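Local coordinates for protein laccase (Uncultured bacterium, PDB 4F7K) that probably oxidises phenolic substrates and passes their electrons through copper centres to dioxygen, reducing it to water, as laccases do, at residues I341-F349 / T375-T383. Numbering follows the deposited sequence.
Sequences IRLVNDTRF and TTLVDAGET
Asn345 ND2, on a buried side chain, is gripped by two backbone carbonyls: it donates to Val378 O across the contact at 2.8 Å and to Phe349 O in its own loop at 2.9 Å. Both acceptors lie close to its amide plane, 9° and 1° out of it, which holds the amide's rotation. The site joins the two sheets of a cupredoxin-like beta-sandwich, a multicopper-oxidase domain: strand 337-344 belongs to one, strand 375-378 to the other, and the type II turn Asp379-Glu382 leads back to the first. With CG anti to the backbone N (chi1 -171°), the amide points to the carbonyl that precedes this turn, while Asn345 N donates to Glu382 O at 3.0 Å, just beyond the non-hydrogen-bonded antiparallel pair Val344-Thr383. OD1 accepts from Thr347 N, an Asx turn, and from Thr347 OG1 in the carbonyl plane; donors at OD1 and acceptors at ND2 settle the amide's flip. An ST turn follows, Phe349 N donating to Thr347 OG1. Phe349 O is also hydrogen-bonded to His351 ND1. Val378 CG1 packs 3.6 Å from Asn345 CB, and CG2 meets Leu343 CB at 4.1 Å. At the turn's second position, Ala380 carries CB to 3.3 Å from Arg348 O.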
loop_
_atom_site.group_PDB
_atom_site.type_symbol
_atom_site.label_atom_id
_atom_site.label_comp_id
_atom_site.label_asym_id
_atom_site.label_seq_id
_atom_site.Cartn_x
_atom_site.Cartn_y
_atom_site.Cartn_z
ATOM N N ILE A 341 -19.321 8.974 4.659
ATOM C CA ILE A 341 -18.471 10.132 4.879
ATOM C C ILE A 341 -18.305 10.879 3.564
ATOM O O ILE A 341 -17.890 10.297 2.566
ATOM C CB ILE A 341 -17.075 9.775 5.505
ATOM C CG1 ILE A 341 -17.286 8.975 6.795
ATOM C CG2 ILE A 341 -16.278 11.066 5.785
ATOM C CD1 ILE A 341 -16.024 8.504 7.495
ATOM N N ARG A 342 -18.680 12.152 3.571
ATOM C CA ARG A 342 -18.441 13.035 2.452
ATOM C C ARG A 342 -17.105 13.689 2.672
ATOM O O ARG A 342 -16.889 14.321 3.709
ATOM C CB ARG A 342 -19.515 14.109 2.389
ATOM C CG ARG A 342 -19.373 15.063 1.223
ATOM C CD ARG A 342 -20.741 15.582 0.759
ATOM N NE ARG A 342 -21.460 14.565 -0.006
ATOM C CZ ARG A 342 -22.667 14.728 -0.543
ATOM N NH1 ARG A 342 -23.315 15.880 -0.411
ATOM N NH2 ARG A 342 -23.227 13.734 -1.216
ATOM N N LEU A 343 -16.217 13.529 1.698
ATOM C CA LEU A 343 -14.860 14.086 1.750
ATOM C C LEU A 343 -14.760 15.259 0.788
ATOM O O LEU A 343 -14.827 15.078 -0.428
ATOM C CB LEU A 343 -13.840 13.009 1.382
ATOM C CG LEU A 343 -13.858 11.787 2.305
ATOM C CD1 LEU A 343 -13.144 10.620 1.633
ATOM C CD2 LEU A 343 -13.214 12.110 3.662
ATOM N N VAL A 344 -14.638 16.461 1.330
ATOM C CA VAL A 344 -14.655 17.679 0.522
ATOM C C VAL A 344 -13.226 18.219 0.389
ATOM O O VAL A 344 -12.609 18.638 1.362
ATOM C CB VAL A 344 -15.622 18.743 1.123
ATOM C CG1 VAL A 344 -15.669 20.027 0.277
ATOM C CG2 VAL A 344 -17.051 18.162 1.280
ATOM N N ASN A 345 -12.689 18.156 -0.822
ATOM C CA ASN A 345 -11.382 18.746 -1.109
ATOM C C ASN A 345 -11.522 20.084 -1.825
ATOM O O ASN A 345 -11.596 20.118 -3.045
ATOM C CB ASN A 345 -10.530 17.791 -1.956
ATOM C CG ASN A 345 -9.082 18.271 -2.108
ATOM O OD1 ASN A 345 -8.708 19.352 -1.646
ATOM N ND2 ASN A 345 -8.270 17.464 -2.765
ATOM N N ASP A 346 -11.553 21.182 -1.072
ATOM C CA ASP A 346 -11.583 22.514 -1.673
ATOM C C ASP A 346 -10.219 23.223 -1.706
ATOM O O ASP A 346 -10.161 24.460 -1.657
ATOM C CB ASP A 346 -12.661 23.395 -1.008
ATOM C CG ASP A 346 -12.587 23.375 0.523
ATOM O OD1 ASP A 346 -11.677 22.701 1.083
ATOM O OD2 ASP A 346 -13.452 24.022 1.162
ATOM N N THR A 347 -9.139 22.438 -1.791
ATOM C CA THR A 347 -7.776 22.931 -2.000
ATOM C C THR A 347 -7.381 22.713 -3.463
ATOM O O THR A 347 -8.111 22.061 -4.195
ATOM C CB THR A 347 -6.738 22.157 -1.137
ATOM O OG1 THR A 347 -6.530 20.839 -1.674
ATOM C CG2 THR A 347 -7.203 22.037 0.313
ATOM N N ARG A 348 -6.223 23.246 -3.863
ATOM C CA ARG A 348 -5.626 22.991 -5.206
ATOM C C ARG A 348 -4.821 21.686 -5.356
ATOM O O ARG A 348 -4.358 21.341 -6.452
ATOM C CB ARG A 348 -4.765 24.175 -5.635
ATOM C CG ARG A 348 -5.544 25.475 -5.787
ATOM C CD ARG A 348 -4.597 26.672 -5.728
ATOM N NE ARG A 348 -3.582 26.634 -6.784
ATOM C CZ ARG A 348 -3.832 26.820 -8.084
ATOM N NH1 ARG A 348 -5.067 27.048 -8.520
ATOM N NH2 ARG A 348 -2.844 26.774 -8.963
ATOM N N PHE A 349 -4.698 20.937 -4.263
ATOM C CA PHE A 349 -3.919 19.707 -4.266
ATOM C C PHE A 349 -4.740 18.476 -3.882
ATOM O O PHE A 349 -5.556 18.522 -2.937
ATOM C CB PHE A 349 -2.675 19.867 -3.391
ATOM C CG PHE A 349 -1.652 20.783 -3.985
ATOM C CD1 PHE A 349 -0.586 20.274 -4.717
ATOM C CD2 PHE A 349 -1.775 22.163 -3.858
ATOM C CE1 PHE A 349 0.357 21.149 -5.300
ATOM C CE2 PHE A 349 -0.829 23.035 -4.441
ATOM C CZ PHE A 349 0.224 22.520 -5.149
ATOM N N THR A 375 -7.663 2.840 1.166
ATOM C CA THR A 375 -7.000 4.100 0.892
ATOM C C THR A 375 -7.624 4.661 -0.359
ATOM O O THR A 375 -7.729 3.956 -1.367
ATOM C CB THR A 375 -5.487 3.868 0.569
ATOM O OG1 THR A 375 -4.877 3.092 1.602
ATOM C CG2 THR A 375 -4.717 5.171 0.394
ATOM N N THR A 376 -7.986 5.933 -0.326
ATOM C CA THR A 376 -8.584 6.542 -1.477
ATOM C C THR A 376 -7.929 7.872 -1.833
ATOM O O THR A 376 -7.004 8.308 -1.154
ATOM C CB THR A 376 -10.107 6.660 -1.328
ATOM O OG1 THR A 376 -10.652 7.097 -2.565
ATOM C CG2 THR A 376 -10.510 7.594 -0.190
ATOM N N LEU A 377 -8.351 8.470 -2.936
ATOM C CA LEU A 377 -7.742 9.709 -3.408
ATOM C C LEU A 377 -8.824 10.663 -3.799
ATOM O O LEU A 377 -9.709 10.292 -4.560
ATOM C CB LEU A 377 -6.815 9.499 -4.622
ATOM C CG LEU A 377 -6.190 10.862 -5.014
ATOM C CD1 LEU A 377 -4.769 11.023 -4.492
ATOM C CD2 LEU A 377 -6.299 11.178 -6.516
ATOM N N VAL A 378 -8.777 11.871 -3.255
ATOM C CA VAL A 378 -9.748 12.897 -3.625
ATOM C C VAL A 378 -9.027 14.049 -4.285
ATOM O O VAL A 378 -8.296 14.803 -3.635
ATOM C CB VAL A 378 -10.553 13.410 -2.425
ATOM C CG1 VAL A 378 -11.607 14.436 -2.878
ATOM C CG2 VAL A 378 -11.228 12.239 -1.701
ATOM N N ASP A 379 -9.243 14.179 -5.589
ATOM C CA ASP A 379 -8.596 15.228 -6.331
ATOM C C ASP A 379 -9.036 16.615 -5.906
ATOM O O ASP A 379 -10.066 16.789 -5.241
ATOM C CB ASP A 379 -8.735 15.025 -7.835
ATOM C CG ASP A 379 -7.425 15.326 -8.578
ATOM O OD1 ASP A 379 -6.839 16.446 -8.411
ATOM O OD2 ASP A 379 -6.976 14.410 -9.312
ATOM N N ALA A 380 -8.207 17.596 -6.256
ATOM C CA ALA A 380 -8.408 19.006 -5.919
ATOM C C ALA A 380 -9.747 19.497 -6.427
ATOM O O ALA A 380 -10.114 19.225 -7.565
ATOM C CB ALA A 380 -7.302 19.832 -6.546
ATOM N N GLY A 381 -10.466 20.239 -5.588
ATOM C CA GLY A 381 -11.793 20.757 -5.943
ATOM C C GLY A 381 -12.859 19.692 -6.130
ATOM O O GLY A 381 -13.912 19.956 -6.706
ATOM N N GLU A 382 -12.601 18.480 -5.657
ATOM C CA GLU A 382 -13.569 17.400 -5.837
ATOM C C GLU A 382 -14.156 16.905 -4.518
ATOM O O GLU A 382 -13.593 17.134 -3.445
ATOM C CB GLU A 382 -12.993 16.264 -6.695
ATOM C CG GLU A 382 -12.839 16.659 -8.172
ATOM C CD GLU A 382 -12.397 15.514 -9.120
ATOM O OE1 GLU A 382 -12.110 14.373 -8.678
ATOM O OE2 GLU A 382 -12.347 15.782 -10.342
ATOM N N THR A 383 -15.325 16.282 -4.613
ATOM C CA THR A 383 -15.975 15.648 -3.472
ATOM C C THR A 383 -16.136 14.172 -3.776
ATOM O O THR A 383 -16.556 13.818 -4.868
ATOM C CB THR A 383 -17.347 16.284 -3.212
ATOM O OG1 THR A 383 -17.153 17.579 -2.633
ATOM C CG2 THR A 383 -18.185 15.441 -2.264
#